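Long-range contact in penicillin-binding protein activator LpoB (Salmonella enterica subsp. enterica serovar Typhimurium, PDB 4Q6V), which probably regulates peptidoglycan synthesis, as an outer-membrane lipoprotein that activates penicillin-binding protein 1B, here represented by its C-terminal domain: residues A[97-102]-A[116-121]. Sequence-based numbering, arbitrary orientation.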
loop_
_atom_site.group_PDB
_atom_site.type_symbol
_atom_site.label_atom_id
_atom_site.label_comp_id
_atom_site.label_asym_id
_atom_site.label_seq_id
_atom_site.Cartn_x
_atom_site.Cartn_y
_atom_site.Cartn_z
ATOM N N GLN A 97 0.638 -10.205 7.377
ATOM C CA GLN A 97 1.648 -9.821 8.375
ATOM C C GLN A 97 1.932 -8.313 8.351
ATOM O O GLN A 97 2.260 -7.712 9.391
ATOM C CB GLN A 97 2.921 -10.628 8.119
ATOM C CG GLN A 97 4.030 -10.421 9.160
ATOM C CD GLN A 97 5.269 -11.286 8.890
ATOM O OE1 GLN A 97 5.273 -12.156 8.000
ATOM N NE2 GLN A 97 6.311 -11.071 9.671
ATOM N N TYR A 98 1.806 -7.693 7.180
ATOM C CA TYR A 98 2.039 -6.295 6.978
ATOM C C TYR A 98 0.899 -5.595 6.271
ATOM O O TYR A 98 0.157 -6.196 5.483
ATOM C CB TYR A 98 3.320 -6.082 6.162
ATOM C CG TYR A 98 4.573 -6.758 6.666
ATOM C CD1 TYR A 98 5.327 -6.207 7.700
ATOM C CD2 TYR A 98 5.014 -7.932 6.103
ATOM C CE1 TYR A 98 6.485 -6.825 8.148
ATOM C CE2 TYR A 98 6.154 -8.560 6.547
ATOM C CZ TYR A 98 6.895 -8.006 7.558
ATOM O OH TYR A 98 8.033 -8.661 7.978
ATOM N N VAL A 99 0.764 -4.298 6.579
ATOM C CA VAL A 99 -0.061 -3.412 5.778
ATOM C C VAL A 99 0.771 -2.295 5.190
ATOM O O VAL A 99 1.559 -1.623 5.909
ATOM C CB VAL A 99 -1.247 -2.834 6.590
ATOM C CG1 VAL A 99 -1.902 -1.712 5.849
ATOM C CG2 VAL A 99 -2.271 -3.894 6.879
ATOM N N LEU A 100 0.599 -2.064 3.895
ATOM C CA LEU A 100 1.287 -0.956 3.231
ATOM C C LEU A 100 0.344 0.189 2.889
ATOM O O LEU A 100 -0.609 -0.002 2.099
ATOM C CB LEU A 100 2.070 -1.452 2.011
ATOM C CG LEU A 100 2.873 -0.388 1.256
ATOM C CD1 LEU A 100 3.953 0.207 2.103
ATOM C CD2 LEU A 100 3.507 -1.055 0.048
ATOM N N TYR A 101 0.596 1.340 3.504
ATOM C CA TYR A 101 -0.098 2.541 3.110
ATOM C C TYR A 101 0.724 3.361 2.136
ATOM O O TYR A 101 1.933 3.429 2.302
ATOM C CB TYR A 101 -0.464 3.363 4.327
ATOM C CG TYR A 101 -1.181 2.626 5.438
ATOM C CD1 TYR A 101 -2.567 2.500 5.444
ATOM C CD2 TYR A 101 -0.463 2.139 6.534
ATOM C CE1 TYR A 101 -3.236 1.866 6.482
ATOM C CE2 TYR A 101 -1.122 1.519 7.596
ATOM C CZ TYR A 101 -2.494 1.396 7.558
ATOM O OH TYR A 101 -3.137 0.738 8.590
ATOM N N SER A 102 0.071 3.992 1.167
ATOM C CA SER A 102 0.698 4.955 0.270
ATOM C C SER A 102 -0.263 6.062 -0.191
ATOM O O SER A 102 -1.503 5.882 -0.243
ATOM C CB SER A 102 1.348 4.198 -0.909
ATOM O OG SER A 102 0.380 3.534 -1.651
ATOM N N GLN A 116 4.207 3.911 3.895
ATOM C CA GLN A 116 4.505 3.421 5.223
ATOM C C GLN A 116 4.105 1.951 5.406
ATOM O O GLN A 116 3.036 1.522 4.954
ATOM C CB GLN A 116 3.793 4.287 6.225
ATOM C CG GLN A 116 3.696 5.747 5.798
ATOM C CD GLN A 116 2.562 6.369 6.517
ATOM O OE1 GLN A 116 2.667 6.559 7.742
ATOM N NE2 GLN A 116 1.483 6.667 5.784
ATOM N N LEU A 117 4.970 1.188 6.061
ATOM C CA LEU A 117 4.723 -0.238 6.286
ATOM C C LEU A 117 4.430 -0.554 7.733
ATOM O O LEU A 117 5.319 -0.395 8.619
ATOM C CB LEU A 117 5.912 -1.055 5.794
ATOM C CG LEU A 117 5.728 -2.563 5.834
ATOM C CD1 LEU A 117 4.777 -3.000 4.740
ATOM C CD2 LEU A 117 7.087 -3.214 5.709
HETATM N N MSE A 118 3.226 -1.069 7.982
HETATM C CA MSE A 118 2.756 -1.349 9.335
HETATM C C MSE A 118 2.842 -2.819 9.622
HETATM O O MSE A 118 2.301 -3.665 8.907
HETATM C CB MSE A 118 1.334 -0.789 9.519
HETATM C CG MSE A 118 0.769 -1.192 10.845
HETATM SE SE MSE A 118 -0.883 -0.238 11.248
HETATM C CE MSE A 118 -2.064 -1.472 10.281
ATOM N N LEU A 119 3.521 -3.180 10.700
ATOM C CA LEU A 119 3.436 -4.547 11.273
ATOM C C LEU A 119 2.085 -4.807 11.918
ATOM O O LEU A 119 1.707 -4.100 12.860
ATOM C CB LEU A 119 4.549 -4.761 12.293
ATOM C CG LEU A 119 4.808 -6.199 12.781
ATOM C CD1 LEU A 119 5.446 -7.040 11.667
ATOM C CD2 LEU A 119 5.707 -6.177 14.025
ATOM N N VAL A 120 1.346 -5.793 11.391
ATOM C CA VAL A 120 -0.019 -6.036 11.827
ATOM C C VAL A 120 -0.093 -6.432 13.298
ATOM O O VAL A 120 -0.840 -5.859 14.088
ATOM C CB VAL A 120 -0.744 -7.097 10.930
ATOM C CG1 VAL A 120 -2.061 -7.533 11.529
ATOM C CG2 VAL A 120 -0.961 -6.521 9.538
ATOM N N GLN A 121 0.741 -7.393 13.657
ATOM C CA GLN A 121 0.819 -7.884 15.024
ATOM C C GLN A 121 0.706 -6.799 16.088
ATOM O O GLN A 121 -0.038 -6.941 17.054
ATOM C CB GLN A 121 2.099 -8.708 15.194
ATOM C CG GLN A 121 2.337 -9.191 16.616
ATOM C CD GLN A 121 1.571 -10.441 16.917
ATOM O OE1 GLN A 121 2.183 -11.480 17.170
ATOM N NE2 GLN A 121 0.241 -10.346 16.875
HETATM O O HOH W 1 2.509 -8.967 12.037
#
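V99 and M118 face each other as a hydrogen-bonded antiparallel pair near the open end of the hairpin formed by strands 98-106 and 112-119. M118 N reaches V99 O at 2.7 Å, almost straight (179°), and V99 N returns a bond to M118 O; both donors lie in the acceptor's carbonyl plane. Y101 and Q116 repeat the reciprocal pattern one hydrogen-bonded pair further on. Past the end of the strand, V120 N still bonds Q97 O at 2.9 Å, now tilted from the carbonyl plane.

The tight packing lies on the face of V99, Y101 and M118, which is turned to helix 84-94. CG of selenomethionine M118 lies anti to the backbone N (chi1 174°) and chi2 is extended, bringing SE to the edge of the Y101 ring, 5.3 Å from its centroid, in a Met-aromatic contact; the chi3 bend (85°) carries CE toward the Y101 hydroxyl. M118 CB lies near the ring plane, 3.9 Å from Y101 CE2, while V99 CG1 covers one ring face toward the rim. V99 CG2 meets V120 CG2 at 4.0 Å. On the other face, L117 CD1 packs against Y98 CB at 3.7 Å, and the Y98 hydroxyl bonds to G19 and T21.

The looser side is at the ends. Of the Q116 side chain, only NE2 comes near Y101, 4.1 Å from Y101 CB, and beyond V120 a water donates to Q97 O and accepts from Q121 N, linking the exposed Q121 to Q97, just ahead of strand 98-106.

The backbone bonds thus set the register, while the side chains add mainly apolar contacts on both faces; Y101 OH is buried here without a polar partner, so the Y101-M118 contact probably rests on dispersion and ring-edge electrostatics.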